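Local coordinates for protein nitrite reductase (Hyphomicrobium denitrificans, PDB 2DV6) that probably reduces nitrite to nitric oxide at copper sites, taking electrons from a reduced cytochrome c, at residues 27-32 and 47-52; 58-63 and 129-134; 147-152 and 337-342; 202-207 and 245-250; 326-331 and 423-428. All blocks are in the same frame, centred on the assembly; numbering follows the deposited sequence.

Contact 1: residues 27-32 and 47-52; sequences VVFTLR and GDIDHK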
# COMPACT_ATOMS: atom_id res chain seq x y z
N VAL A 27 24.67 -25.38 8.70
CA VAL A 27 23.25 -25.27 8.92
C VAL A 27 22.95 -23.76 9.11
O VAL A 27 23.59 -23.07 9.91
CB VAL A 27 22.76 -26.24 10.08
CG1 VAL A 27 23.50 -25.98 11.36
CG2 VAL A 27 21.22 -26.11 10.33
N VAL A 28 22.01 -23.25 8.33
CA VAL A 28 21.81 -21.80 8.20
C VAL A 28 20.47 -21.43 8.80
O VAL A 28 19.49 -22.06 8.49
CB VAL A 28 21.90 -21.33 6.73
CG1 VAL A 28 21.75 -19.81 6.65
CG2 VAL A 28 23.25 -21.75 6.09
N PHE A 29 20.45 -20.44 9.69
CA PHE A 29 19.20 -19.95 10.28
C PHE A 29 19.11 -18.49 9.96
O PHE A 29 20.08 -17.77 10.13
CB PHE A 29 19.20 -20.12 11.82
CG PHE A 29 19.28 -21.55 12.26
CD1 PHE A 29 20.49 -22.09 12.68
CD2 PHE A 29 18.18 -22.39 12.14
CE1 PHE A 29 20.57 -23.42 13.04
CE2 PHE A 29 18.25 -23.74 12.51
CZ PHE A 29 19.43 -24.25 12.96
N THR A 30 17.94 -18.05 9.48
CA THR A 30 17.71 -16.62 9.26
C THR A 30 16.71 -16.07 10.28
O THR A 30 15.68 -16.67 10.50
CB THR A 30 17.26 -16.34 7.79
OG1 THR A 30 18.29 -16.80 6.92
CG2 THR A 30 17.02 -14.83 7.55
N LEU A 31 17.08 -14.95 10.91
CA LEU A 31 16.28 -14.26 11.92
C LEU A 31 16.07 -12.84 11.44
O LEU A 31 17.03 -12.13 11.06
CB LEU A 31 17.03 -14.22 13.28
CG LEU A 31 17.41 -15.58 13.92
CD1 LEU A 31 18.24 -15.46 15.24
CD2 LEU A 31 16.18 -16.41 14.17
N ARG A 32 14.83 -12.39 11.44
CA ARG A 32 14.56 -11.00 11.23
C ARG A 32 14.06 -10.43 12.55
O ARG A 32 13.50 -11.15 13.34
CB ARG A 32 13.53 -10.78 10.10
CG ARG A 32 12.13 -11.32 10.35
CD ARG A 32 11.19 -11.06 9.14
NE ARG A 32 10.02 -11.95 9.20
CZ ARG A 32 8.83 -11.61 9.69
NH1 ARG A 32 8.61 -10.38 10.16
NH2 ARG A 32 7.84 -12.51 9.71
N GLY A 47 13.04 -22.60 6.69
CA GLY A 47 13.46 -23.79 7.44
C GLY A 47 12.39 -24.31 8.37
O GLY A 47 11.19 -24.13 8.13
N ASP A 48 12.83 -24.95 9.45
CA ASP A 48 11.94 -25.41 10.51
C ASP A 48 11.45 -24.26 11.45
O ASP A 48 10.62 -24.49 12.33
CB ASP A 48 12.58 -26.62 11.29
CG ASP A 48 14.07 -26.33 11.81
OD1 ASP A 48 14.56 -25.17 11.78
OD2 ASP A 48 14.76 -27.30 12.25
N ILE A 49 11.92 -23.03 11.23
CA ILE A 49 11.63 -21.90 12.15
C ILE A 49 10.74 -20.80 11.55
O ILE A 49 10.56 -19.72 12.13
CB ILE A 49 12.95 -21.31 12.73
CG1 ILE A 49 13.77 -20.61 11.63
CG2 ILE A 49 13.76 -22.45 13.46
CD1 ILE A 49 15.01 -19.87 12.10
N ASP A 50 10.17 -21.08 10.40
CA ASP A 50 9.47 -20.06 9.63
C ASP A 50 8.32 -19.37 10.40
O ASP A 50 7.37 -20.04 10.82
CB ASP A 50 8.95 -20.65 8.33
CG ASP A 50 8.54 -19.58 7.32
OD1 ASP A 50 7.62 -19.87 6.53
OD2 ASP A 50 9.13 -18.46 7.33
N HIS A 51 8.43 -18.05 10.57
CA HIS A 51 7.45 -17.24 11.32
C HIS A 51 7.34 -17.54 12.82
O HIS A 51 6.39 -17.08 13.49
CB HIS A 51 6.03 -17.27 10.68
CG HIS A 51 5.96 -16.53 9.38
ND1 HIS A 51 5.77 -15.16 9.32
CD2 HIS A 51 6.13 -16.95 8.10
CE1 HIS A 51 5.81 -14.78 8.05
NE2 HIS A 51 6.02 -15.84 7.30
N LYS A 52 8.30 -18.28 13.35
CA LYS A 52 8.29 -18.57 14.77
C LYS A 52 8.99 -17.44 15.55
O LYS A 52 10.04 -16.95 15.13
CB LYS A 52 8.91 -19.94 15.04
CG LYS A 52 8.12 -21.10 14.42
CD LYS A 52 8.55 -22.39 15.07
CE LYS A 52 7.77 -23.55 14.51
NZ LYS A 52 8.73 -24.67 14.28
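F29 to R32 of the strand and D48 to H51 of the loop run almost parallel, 1° apart end to end, but too far from each other for sheet pairing: the nearest CA atoms, of F29 and G47, are 7.5 Å apart. The bridging group is I49, whose CG1 lies between backbone N and carbonyl carbon (chi1 68°), sending CD1 to the strand. I49 CD1 meets T30 O at 3.6 Å and F29 CD2 at 4.0 Å, the latter at the edge of the ring, and reaches L31 CD2 at 4.2 Å. The fold is a cupredoxin-type domain: strand 27-36 lies between 39-45 and 64-70, and the L31 side chain is about 11 Å from a bound copper ion. D48 OD1 also lies at the F29 edge, its carboxylate nearly coplanar with the ring. Farther along, R32 brings NH2 to within 3.4 Å of H51 ND1, the two planes 72° apart. H51 sits in the type II turn I49-K52, while K52 NZ donates to D48 O at 2.7 Å.

Contact 2: residues 58-63 and 129-134; sequences VVHEGE and QVLPGN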
# COMPACT_ATOMS: atom_id res chain seq x y z
N VAL A 58 17.77 -25.69 16.43
CA VAL A 58 18.29 -27.00 16.79
C VAL A 58 19.38 -27.52 15.88
O VAL A 58 19.24 -27.59 14.65
CB VAL A 58 17.25 -28.05 17.38
CG1 VAL A 58 15.80 -27.57 17.40
CG2 VAL A 58 17.45 -29.49 16.86
N VAL A 59 20.45 -27.91 16.53
CA VAL A 59 21.73 -28.11 15.92
C VAL A 59 22.38 -29.36 16.55
O VAL A 59 21.95 -29.83 17.61
CB VAL A 59 22.53 -26.80 16.12
CG1 VAL A 59 23.98 -27.02 16.42
CG2 VAL A 59 22.26 -25.84 14.93
N HIS A 60 23.37 -29.93 15.86
CA HIS A 60 24.05 -31.13 16.34
C HIS A 60 25.52 -30.85 16.58
O HIS A 60 26.14 -30.03 15.88
CB HIS A 60 23.85 -32.33 15.40
CG HIS A 60 22.44 -32.85 15.41
ND1 HIS A 60 22.05 -33.91 16.20
CD2 HIS A 60 21.33 -32.43 14.76
CE1 HIS A 60 20.76 -34.15 16.01
NE2 HIS A 60 20.30 -33.25 15.15
N GLU A 61 26.04 -31.50 17.62
CA GLU A 61 27.43 -31.37 18.01
C GLU A 61 28.38 -31.46 16.81
O GLU A 61 28.29 -32.37 16.01
CB GLU A 61 27.76 -32.48 19.00
CG GLU A 61 29.18 -32.33 19.58
CD GLU A 61 29.55 -33.39 20.62
OE1 GLU A 61 28.73 -34.30 20.91
OE2 GLU A 61 30.68 -33.30 21.14
N GLY A 62 29.29 -30.50 16.71
CA GLY A 62 30.27 -30.45 15.61
C GLY A 62 29.82 -29.72 14.34
O GLY A 62 30.64 -29.49 13.44
N GLU A 63 28.53 -29.37 14.24
CA GLU A 63 28.04 -28.58 13.09
C GLU A 63 28.56 -27.14 13.11
O GLU A 63 28.74 -26.54 14.16
CB GLU A 63 26.50 -28.60 13.00
CG GLU A 63 25.91 -29.96 12.57
CD GLU A 63 24.40 -29.95 12.47
OE1 GLU A 63 23.79 -29.11 13.16
OE2 GLU A 63 23.81 -30.77 11.71
N GLN A 129 19.72 -25.27 20.82
CA GLN A 129 19.95 -26.57 21.41
C GLN A 129 21.00 -27.31 20.58
O GLN A 129 20.77 -27.61 19.40
CB GLN A 129 18.68 -27.40 21.39
CG GLN A 129 17.69 -27.11 22.53
CD GLN A 129 16.39 -27.91 22.36
OE1 GLN A 129 16.29 -28.83 21.52
NE2 GLN A 129 15.37 -27.55 23.18
N VAL A 130 22.15 -27.56 21.18
CA VAL A 130 23.15 -28.41 20.54
C VAL A 130 22.91 -29.85 21.02
O VAL A 130 23.08 -30.14 22.21
CB VAL A 130 24.56 -27.97 20.87
CG1 VAL A 130 25.54 -28.87 20.15
CG2 VAL A 130 24.78 -26.50 20.48
N LEU A 131 22.49 -30.73 20.11
CA LEU A 131 22.17 -32.11 20.45
C LEU A 131 23.34 -33.01 20.10
O LEU A 131 24.13 -32.69 19.22
CB LEU A 131 20.94 -32.60 19.69
CG LEU A 131 19.57 -31.92 19.85
CD1 LEU A 131 18.61 -32.39 18.76
CD2 LEU A 131 18.98 -32.22 21.19
N PRO A 132 23.48 -34.16 20.81
CA PRO A 132 24.51 -35.10 20.39
C PRO A 132 24.08 -35.85 19.13
O PRO A 132 22.90 -35.83 18.74
CB PRO A 132 24.59 -36.07 21.59
CG PRO A 132 23.21 -36.08 22.15
CD PRO A 132 22.73 -34.64 22.00
N GLY A 133 25.02 -36.51 18.48
CA GLY A 133 24.64 -37.35 17.36
C GLY A 133 24.74 -36.65 16.02
O GLY A 133 25.32 -35.58 15.89
N ASN A 134 24.18 -37.30 15.01
CA ASN A 134 24.16 -36.75 13.68
C ASN A 134 22.77 -36.32 13.27
O ASN A 134 21.76 -36.92 13.66
CB ASN A 134 24.77 -37.73 12.70
CG ASN A 134 26.29 -37.85 12.87
OD1 ASN A 134 26.96 -36.96 13.41
ND2 ASN A 134 26.83 -38.97 12.39
O HOH W 1 27.61 -36.27 19.49
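The H60 imidazole has the backbone of N134 over one face, with N134 O 3.8 Å from H60 CE1, and P132 O at its edge, close to the ring plane. Into that edge contact ND1 donates a hydrogen bond, H60 ND1 to P132 O 3.3 Å with an N-H...O angle of 149°; the donor comes from above the carbonyl plane. CG stands anti to the carbonyl carbon (chi1 -70°), which lays the ring over L131 and the loop that follows it. Below it the segments pair as parallel strands, V58 with Q129, V59 with V130 and H60 with L131. V59 N donates to Q129 O (2.9 Å), L131 N to V59 O (2.7 Å) and E61 N to L131 O (2.8 Å), joining edge strand 57-60 to strand 125-131 in a sheet of the N-terminal cupredoxin-like domain. V58 CG2 packs on L131 CD1 on the face that carries H60. A valine in place of H60 would probably leave P132 O without its side-chain donor and the N134 backbone without the ring it lies on. Past the strands, one water accepts from G133 N and donates to E61 OE1. H60 N is taken by E63 OE1, which also forms a salt bridge with R135, so the strand ends are tied by polar bonds as well as by sheet pairing.

Contact 3: residues 147-152 and 337-342; sequences RDPADL and RSHPLY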
# COMPACT_ATOMS: atom_id res chain seq x y z
N ARG A 147 20.87 -37.67 -9.73
CA ARG A 147 21.79 -38.52 -10.44
C ARG A 147 23.02 -38.66 -9.55
O ARG A 147 23.67 -37.66 -9.23
CB ARG A 147 22.23 -37.79 -11.69
CG ARG A 147 23.11 -38.59 -12.61
CD ARG A 147 22.27 -38.87 -13.82
NE ARG A 147 21.97 -40.24 -13.80
CZ ARG A 147 20.96 -40.81 -14.43
NH1 ARG A 147 20.05 -40.13 -15.08
NH2 ARG A 147 20.86 -42.13 -14.32
N ASP A 148 23.34 -39.91 -9.19
CA ASP A 148 24.61 -40.27 -8.53
C ASP A 148 25.76 -39.85 -9.48
O ASP A 148 25.71 -40.12 -10.67
CB ASP A 148 24.60 -41.80 -8.30
CG ASP A 148 25.85 -42.30 -7.52
OD1 ASP A 148 26.96 -41.76 -7.70
OD2 ASP A 148 25.70 -43.27 -6.74
N PRO A 149 26.75 -39.09 -8.99
CA PRO A 149 27.78 -38.64 -9.92
C PRO A 149 28.74 -39.74 -10.43
O PRO A 149 29.51 -39.50 -11.38
CB PRO A 149 28.57 -37.61 -9.10
CG PRO A 149 28.39 -38.12 -7.63
CD PRO A 149 26.94 -38.57 -7.62
N ALA A 150 28.69 -40.94 -9.83
CA ALA A 150 29.45 -42.12 -10.33
C ALA A 150 28.66 -42.89 -11.38
O ALA A 150 29.17 -43.85 -11.92
CB ALA A 150 29.86 -43.06 -9.16
N ASP A 151 27.43 -42.47 -11.65
CA ASP A 151 26.53 -43.16 -12.57
C ASP A 151 26.69 -42.70 -14.05
O ASP A 151 25.88 -41.90 -14.56
CB ASP A 151 25.09 -42.94 -12.10
CG ASP A 151 24.06 -43.71 -12.93
OD1 ASP A 151 24.45 -44.58 -13.75
OD2 ASP A 151 22.85 -43.43 -12.74
N LEU A 152 27.72 -43.22 -14.70
CA LEU A 152 27.97 -42.99 -16.13
C LEU A 152 28.69 -44.22 -16.73
O LEU A 152 29.41 -44.90 -16.02
CB LEU A 152 28.82 -41.70 -16.34
CG LEU A 152 30.33 -41.68 -16.02
CD1 LEU A 152 31.01 -40.48 -16.62
CD2 LEU A 152 30.58 -41.71 -14.52
N ARG A 337 25.08 -34.99 0.94
CA ARG A 337 24.53 -35.99 1.84
C ARG A 337 24.03 -37.22 1.07
O ARG A 337 24.18 -38.36 1.53
CB ARG A 337 23.42 -35.37 2.71
CG ARG A 337 23.95 -34.42 3.83
CD ARG A 337 22.87 -33.68 4.61
NE ARG A 337 22.14 -34.36 5.73
CZ ARG A 337 22.52 -35.46 6.37
NH1 ARG A 337 21.78 -35.94 7.36
NH2 ARG A 337 23.65 -36.10 6.03
N SER A 338 23.44 -37.01 -0.11
CA SER A 338 22.79 -38.09 -0.80
C SER A 338 23.82 -38.99 -1.43
O SER A 338 23.83 -40.18 -1.15
CB SER A 338 21.77 -37.58 -1.81
OG SER A 338 20.74 -36.92 -1.09
N HIS A 339 24.68 -38.44 -2.29
CA HIS A 339 25.80 -39.21 -2.84
C HIS A 339 26.97 -38.34 -3.24
O HIS A 339 27.11 -37.95 -4.41
CB HIS A 339 25.35 -40.05 -4.04
CG HIS A 339 24.25 -39.42 -4.80
ND1 HIS A 339 22.99 -39.99 -4.91
CD2 HIS A 339 24.19 -38.24 -5.47
CE1 HIS A 339 22.21 -39.18 -5.61
NE2 HIS A 339 22.92 -38.11 -5.96
N PRO A 340 27.85 -38.07 -2.27
CA PRO A 340 29.04 -37.32 -2.60
C PRO A 340 29.88 -38.09 -3.60
O PRO A 340 29.63 -39.29 -3.86
CB PRO A 340 29.77 -37.20 -1.25
CG PRO A 340 29.17 -38.24 -0.37
CD PRO A 340 27.78 -38.43 -0.84
N LEU A 341 30.84 -37.40 -4.20
CA LEU A 341 31.91 -38.06 -4.93
C LEU A 341 32.94 -38.64 -3.95
O LEU A 341 33.19 -38.07 -2.89
CB LEU A 341 32.57 -37.08 -5.90
CG LEU A 341 31.85 -36.41 -7.08
CD1 LEU A 341 30.70 -35.49 -6.62
CD2 LEU A 341 32.90 -35.62 -7.92
N TYR A 342 33.51 -39.78 -4.30
CA TYR A 342 34.51 -40.51 -3.48
C TYR A 342 35.67 -40.86 -4.38
O TYR A 342 35.46 -41.39 -5.48
CB TYR A 342 33.92 -41.82 -2.94
CG TYR A 342 32.95 -41.63 -1.81
CD1 TYR A 342 33.40 -41.28 -0.52
CD2 TYR A 342 31.57 -41.78 -2.01
CE1 TYR A 342 32.51 -41.07 0.54
CE2 TYR A 342 30.66 -41.60 -0.96
CZ TYR A 342 31.14 -41.25 0.31
OH TYR A 342 30.24 -41.07 1.34
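H339 presents its imidazole flat to D148: the D148 CA lies 3.7 Å from the ring centroid and only 8° off the normal, a CH-pi contact over the centre. S338 CB covers the opposite face, so the ring is held between its own chain and the loop. In D148, CG stands anti to the backbone N (chi1 -176°), which carries the carboxylate alongside the ring, their planes 13° apart. P149 comes obliquely, CD meeting H339 CD2 at 3.5 Å and H339 O at 3.3 Å. P149 CG then packs on L341 CD1 at 3.6 Å, filling the corner where helix 334-338 gives way to strand 341-343. The contact fastens the linker that leads from the N-terminal cupredoxin-like domain to strand 163-178 onto the C-terminal cupredoxin-like domain. Within the loop, D148 OD1 accepts from A150 N, an Asx turn. R147 NH2 forms a salt bridge with D151 OD2 (2.9 Å), in the guanidinium plane, and its NH1 bonds P193 O. R147 O accepts from N329 ND2, and H339 NE2 has a weak bond to S334 OG. Across the two segments the grip is therefore mainly van der Waals and CH-pi, while the polar groups find partners within the loop or outside the two segments; the D148 carboxylate, with OD2 4.6 Å from H339 ND1, may slightly favour a protonated ring.

Contact 4: residues 202-207 and 245-250; sequences GDTVEL and VVTFKA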
# COMPACT_ATOMS: atom_id res chain seq x y z
N GLY A 202 31.87 -41.01 -35.31
CA GLY A 202 31.61 -41.92 -36.42
C GLY A 202 30.43 -42.82 -36.16
O GLY A 202 29.90 -43.43 -37.12
N ASP A 203 30.02 -42.93 -34.89
CA ASP A 203 28.87 -43.76 -34.53
C ASP A 203 27.60 -43.19 -35.12
O ASP A 203 27.51 -41.99 -35.41
CB ASP A 203 28.69 -43.90 -33.00
CG ASP A 203 29.62 -44.93 -32.38
OD1 ASP A 203 29.65 -45.07 -31.13
OD2 ASP A 203 30.34 -45.61 -33.13
N THR A 204 26.63 -44.07 -35.26
CA THR A 204 25.29 -43.70 -35.64
C THR A 204 24.43 -44.01 -34.43
O THR A 204 24.50 -45.11 -33.88
CB THR A 204 24.83 -44.50 -36.88
OG1 THR A 204 25.56 -44.03 -38.02
CG2 THR A 204 23.39 -44.30 -37.15
N VAL A 205 23.65 -43.03 -34.00
CA VAL A 205 22.84 -43.20 -32.82
C VAL A 205 21.42 -43.42 -33.27
O VAL A 205 20.90 -42.67 -34.10
CB VAL A 205 22.88 -41.96 -31.89
CG1 VAL A 205 21.85 -42.10 -30.76
CG2 VAL A 205 24.29 -41.75 -31.33
N GLU A 206 20.80 -44.45 -32.71
CA GLU A 206 19.41 -44.67 -32.99
C GLU A 206 18.69 -44.41 -31.68
O GLU A 206 18.76 -45.20 -30.75
CB GLU A 206 19.16 -46.08 -33.50
CG GLU A 206 17.71 -46.34 -33.85
CD GLU A 206 17.47 -47.81 -34.26
OE1 GLU A 206 16.77 -48.53 -33.51
OE2 GLU A 206 17.98 -48.23 -35.32
N LEU A 207 17.99 -43.29 -31.62
CA LEU A 207 17.34 -42.88 -30.38
C LEU A 207 15.88 -43.30 -30.34
O LEU A 207 15.11 -42.98 -31.24
CB LEU A 207 17.46 -41.35 -30.22
CG LEU A 207 16.73 -40.97 -28.92
CD1 LEU A 207 17.69 -40.90 -27.75
CD2 LEU A 207 15.96 -39.74 -29.10
N VAL A 245 11.25 -42.01 -32.95
CA VAL A 245 12.58 -42.55 -33.18
C VAL A 245 13.31 -41.76 -34.24
O VAL A 245 12.71 -41.27 -35.20
CB VAL A 245 12.66 -44.16 -33.30
CG1 VAL A 245 11.31 -44.84 -33.23
CG2 VAL A 245 13.60 -44.67 -34.41
N VAL A 246 14.60 -41.55 -33.99
CA VAL A 246 15.39 -40.70 -34.85
C VAL A 246 16.78 -41.32 -34.91
O VAL A 246 17.27 -41.81 -33.89
CB VAL A 246 15.43 -39.21 -34.33
CG1 VAL A 246 16.15 -39.08 -32.96
CG2 VAL A 246 16.14 -38.35 -35.31
N THR A 247 17.39 -41.34 -36.09
CA THR A 247 18.76 -41.82 -36.22
C THR A 247 19.63 -40.64 -36.61
O THR A 247 19.22 -39.84 -37.45
CB THR A 247 18.85 -42.94 -37.31
OG1 THR A 247 18.03 -44.04 -36.90
CG2 THR A 247 20.29 -43.44 -37.53
N PHE A 248 20.81 -40.51 -36.03
CA PHE A 248 21.67 -39.40 -36.40
C PHE A 248 23.12 -39.81 -36.31
O PHE A 248 23.46 -40.67 -35.51
CB PHE A 248 21.38 -38.11 -35.58
CG PHE A 248 21.64 -38.22 -34.10
CD1 PHE A 248 22.93 -38.00 -33.59
CD2 PHE A 248 20.61 -38.49 -33.22
CE1 PHE A 248 23.18 -38.09 -32.21
CE2 PHE A 248 20.85 -38.57 -31.83
CZ PHE A 248 22.14 -38.40 -31.34
N LYS A 249 23.95 -39.22 -37.15
CA LYS A 249 25.40 -39.43 -37.07
C LYS A 249 26.08 -38.48 -36.07
O LYS A 249 25.73 -37.29 -35.98
CB LYS A 249 26.06 -39.31 -38.46
CG LYS A 249 25.77 -40.51 -39.38
CD LYS A 249 26.71 -40.55 -40.60
CE LYS A 249 28.01 -41.39 -40.33
NZ LYS A 249 27.90 -42.88 -40.70
N ALA A 250 27.05 -39.02 -35.35
CA ALA A 250 27.92 -38.26 -34.46
C ALA A 250 29.19 -37.92 -35.19
O ALA A 250 30.12 -38.72 -35.25
CB ALA A 250 28.24 -39.06 -33.20
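T204 to L207 and V245 to K249 are neighbouring antiparallel strands of a cupredoxin sandwich, within the multicopper oxidase domain, their axes 164° apart. Six backbone hydrogen bonds join the segments: V205 with F248 and L207 with V246 exchange two each, V205 N to F248 O being 2.8 Å. Beyond the strand, A250 N donates to D203 O (3.0 Å) and G202 N to A250 O (2.9 Å). Apolar contacts fill the face bearing V205, L207, V246 and F248. F248 CG lies between backbone N and carbonyl carbon (chi1 64°), folding the ring alongside V205, whose CB stands over the ring face, 3.9 Å from its centroid, in a CH-pi contact offset toward the rim. L207 CB meets V246 CG1 at 3.8 Å. The F248 ring also meets that of F223; an alanine here would probably leave V205 CB without the ring face it rests on and F223 without its aromatic partner. Polar side chains lie on the other face: T247 OG1 bonds G443 O of the third subunit, E206 OE2 bonds A445 N of the third subunit, and E206 OE1 bonds H208. V246 to F248 also pair with an antiparallel strand of that subunit, continuing the sheet across the interface. At the non-hydrogen-bonded pair E206-T247, T247 CA approaches V205 O at 3.1 Å, with 143° at its hydrogen.

Contact 5: residues 326-331 and 423-428; sequences FLFNGS and HGLVGF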
# COMPACT_ATOMS: atom_id res chain seq x y z
N PHE A 326 19.88 -23.17 -6.78
CA PHE A 326 20.94 -23.52 -7.73
C PHE A 326 21.40 -24.91 -7.28
O PHE A 326 21.68 -25.10 -6.05
CB PHE A 326 22.14 -22.58 -7.61
CG PHE A 326 21.98 -21.28 -8.29
CD1 PHE A 326 22.40 -21.12 -9.60
CD2 PHE A 326 21.46 -20.19 -7.61
CE1 PHE A 326 22.29 -19.88 -10.25
CE2 PHE A 326 21.37 -18.96 -8.24
CZ PHE A 326 21.78 -18.82 -9.57
N LEU A 327 21.49 -25.84 -8.23
CA LEU A 327 21.58 -27.24 -7.87
C LEU A 327 22.62 -28.04 -8.66
O LEU A 327 22.75 -27.86 -9.88
CB LEU A 327 20.23 -27.86 -8.16
CG LEU A 327 19.02 -27.91 -7.20
CD1 LEU A 327 19.16 -27.31 -5.78
CD2 LEU A 327 17.76 -27.54 -7.94
N PHE A 328 23.36 -28.93 -7.95
CA PHE A 328 24.18 -29.93 -8.61
C PHE A 328 23.31 -31.19 -8.65
O PHE A 328 22.79 -31.60 -7.63
CB PHE A 328 25.50 -30.24 -7.86
CG PHE A 328 26.57 -29.17 -8.00
CD1 PHE A 328 26.81 -28.56 -9.23
CD2 PHE A 328 27.36 -28.80 -6.88
CE1 PHE A 328 27.82 -27.56 -9.36
CE2 PHE A 328 28.35 -27.83 -7.02
CZ PHE A 328 28.56 -27.19 -8.26
N ASN A 329 23.15 -31.81 -9.82
CA ASN A 329 22.48 -33.13 -9.89
C ASN A 329 21.15 -33.20 -9.16
O ASN A 329 20.91 -34.13 -8.37
CB ASN A 329 23.45 -34.25 -9.47
CG ASN A 329 24.60 -34.41 -10.44
OD1 ASN A 329 24.88 -33.49 -11.19
ND2 ASN A 329 25.26 -35.59 -10.47
N GLY A 330 20.30 -32.17 -9.39
CA GLY A 330 18.87 -32.28 -9.13
C GLY A 330 18.27 -31.70 -7.86
O GLY A 330 17.09 -31.34 -7.84
N SER A 331 19.06 -31.58 -6.79
CA SER A 331 18.42 -31.39 -5.51
C SER A 331 19.36 -30.76 -4.50
O SER A 331 20.59 -30.82 -4.66
CB SER A 331 18.02 -32.76 -4.98
OG SER A 331 16.96 -32.67 -4.06
N HIS A 423 22.05 -21.02 -1.92
CA HIS A 423 20.86 -21.41 -2.69
C HIS A 423 20.90 -22.88 -3.09
O HIS A 423 20.16 -23.32 -3.98
CB HIS A 423 20.73 -20.57 -3.97
CG HIS A 423 20.29 -19.17 -3.73
ND1 HIS A 423 18.96 -18.82 -3.65
CD2 HIS A 423 20.99 -18.04 -3.51
CE1 HIS A 423 18.86 -17.53 -3.40
NE2 HIS A 423 20.08 -17.03 -3.30
N GLY A 424 21.79 -23.63 -2.44
CA GLY A 424 21.82 -25.09 -2.55
C GLY A 424 22.96 -25.64 -3.34
O GLY A 424 23.04 -26.87 -3.53
N LEU A 425 23.87 -24.76 -3.78
CA LEU A 425 24.91 -25.18 -4.72
C LEU A 425 26.28 -25.53 -4.11
O LEU A 425 27.17 -24.66 -4.01
CB LEU A 425 25.18 -24.09 -5.75
CG LEU A 425 25.17 -24.44 -7.23
CD1 LEU A 425 26.09 -23.55 -8.06
CD2 LEU A 425 25.20 -25.90 -7.62
N VAL A 426 26.48 -26.81 -3.81
CA VAL A 426 27.68 -27.27 -3.11
C VAL A 426 27.71 -28.79 -3.27
O VAL A 426 26.69 -29.42 -3.20
CB VAL A 426 27.69 -26.80 -1.60
CG1 VAL A 426 26.52 -27.37 -0.86
CG2 VAL A 426 29.01 -27.11 -0.87
N GLY A 427 28.87 -29.36 -3.58
CA GLY A 427 29.03 -30.82 -3.55
C GLY A 427 30.34 -31.18 -2.87
O GLY A 427 31.25 -30.32 -2.75
N PHE A 428 30.44 -32.44 -2.43
CA PHE A 428 31.64 -32.96 -1.75
C PHE A 428 32.31 -34.02 -2.58
O PHE A 428 31.63 -34.88 -3.19
CB PHE A 428 31.32 -33.54 -0.37
CG PHE A 428 30.85 -32.52 0.65
CD1 PHE A 428 30.02 -32.90 1.70
CD2 PHE A 428 31.18 -31.17 0.54
CE1 PHE A 428 29.53 -31.97 2.62
CE2 PHE A 428 30.70 -30.22 1.47
CZ PHE A 428 29.88 -30.63 2.51
O HOH W 2 22.74 -29.19 -4.99
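L425 sets its CD2 methyl squarely over the ring of F328, 3.3 Å from the centroid and 5° off the normal, a close CH-pi contact. V426 C and G427 N meet the edge of the same ring, V426 C at 3.6 Å from F328 CD2. L425 CG also packs on F326 CB (3.6 Å), so this leucine is wedged between two phenylalanines. F326 has its CG anti to the carbonyl carbon (chi1 -80°), which carries the ring edge to H423 CB, 3.7 Å from CD2. One direct hydrogen bond joins the backbones, F326 N to H423 O at 2.8 Å and 166°. A water extends it, accepting from F328 N and donating to S331 O and to G424 O (2.8 Å). G424 passes close to the F326 carbonyl, where a side chain would clash. Further out, H423 ND1 is hydrogen-bonded to E324 O and NE2 to I319 O of the second subunit, while F360 meets F326 edge-to-face. The contact brings together the ends of edge strand 325-328 and strand 427-431, which belong to the two sheets of the C-terminal cupredoxin-like sandwich, with the L425 side chain about 9 Å from that of H416, a copper-binding residue. The chemistry is that of a buried apolar core, in which a single direct backbone bond and a water with three partners satisfy buried backbone polar atoms.

Contacts 1 and 2 share the N-terminal cupredoxin-like domain and touch, F29 CE1 meeting V59 CG2 at 3.5 Å between its two sheets. Contacts 3 and 5, with centres 12 Å apart, also join: L341 N lies 2.8 Å from F428 O, a probable hydrogen bond between adjoining strands 341-343 and 427-431. Contact 4 stands apart, its centre about 51 Å from that of contact 1 and 28 Å from that of contact 3. Copper ions lie about 12 Å from the side chains of L207 in contact 4 and V426 in contact 5; none of the contacts supplies a copper ligand.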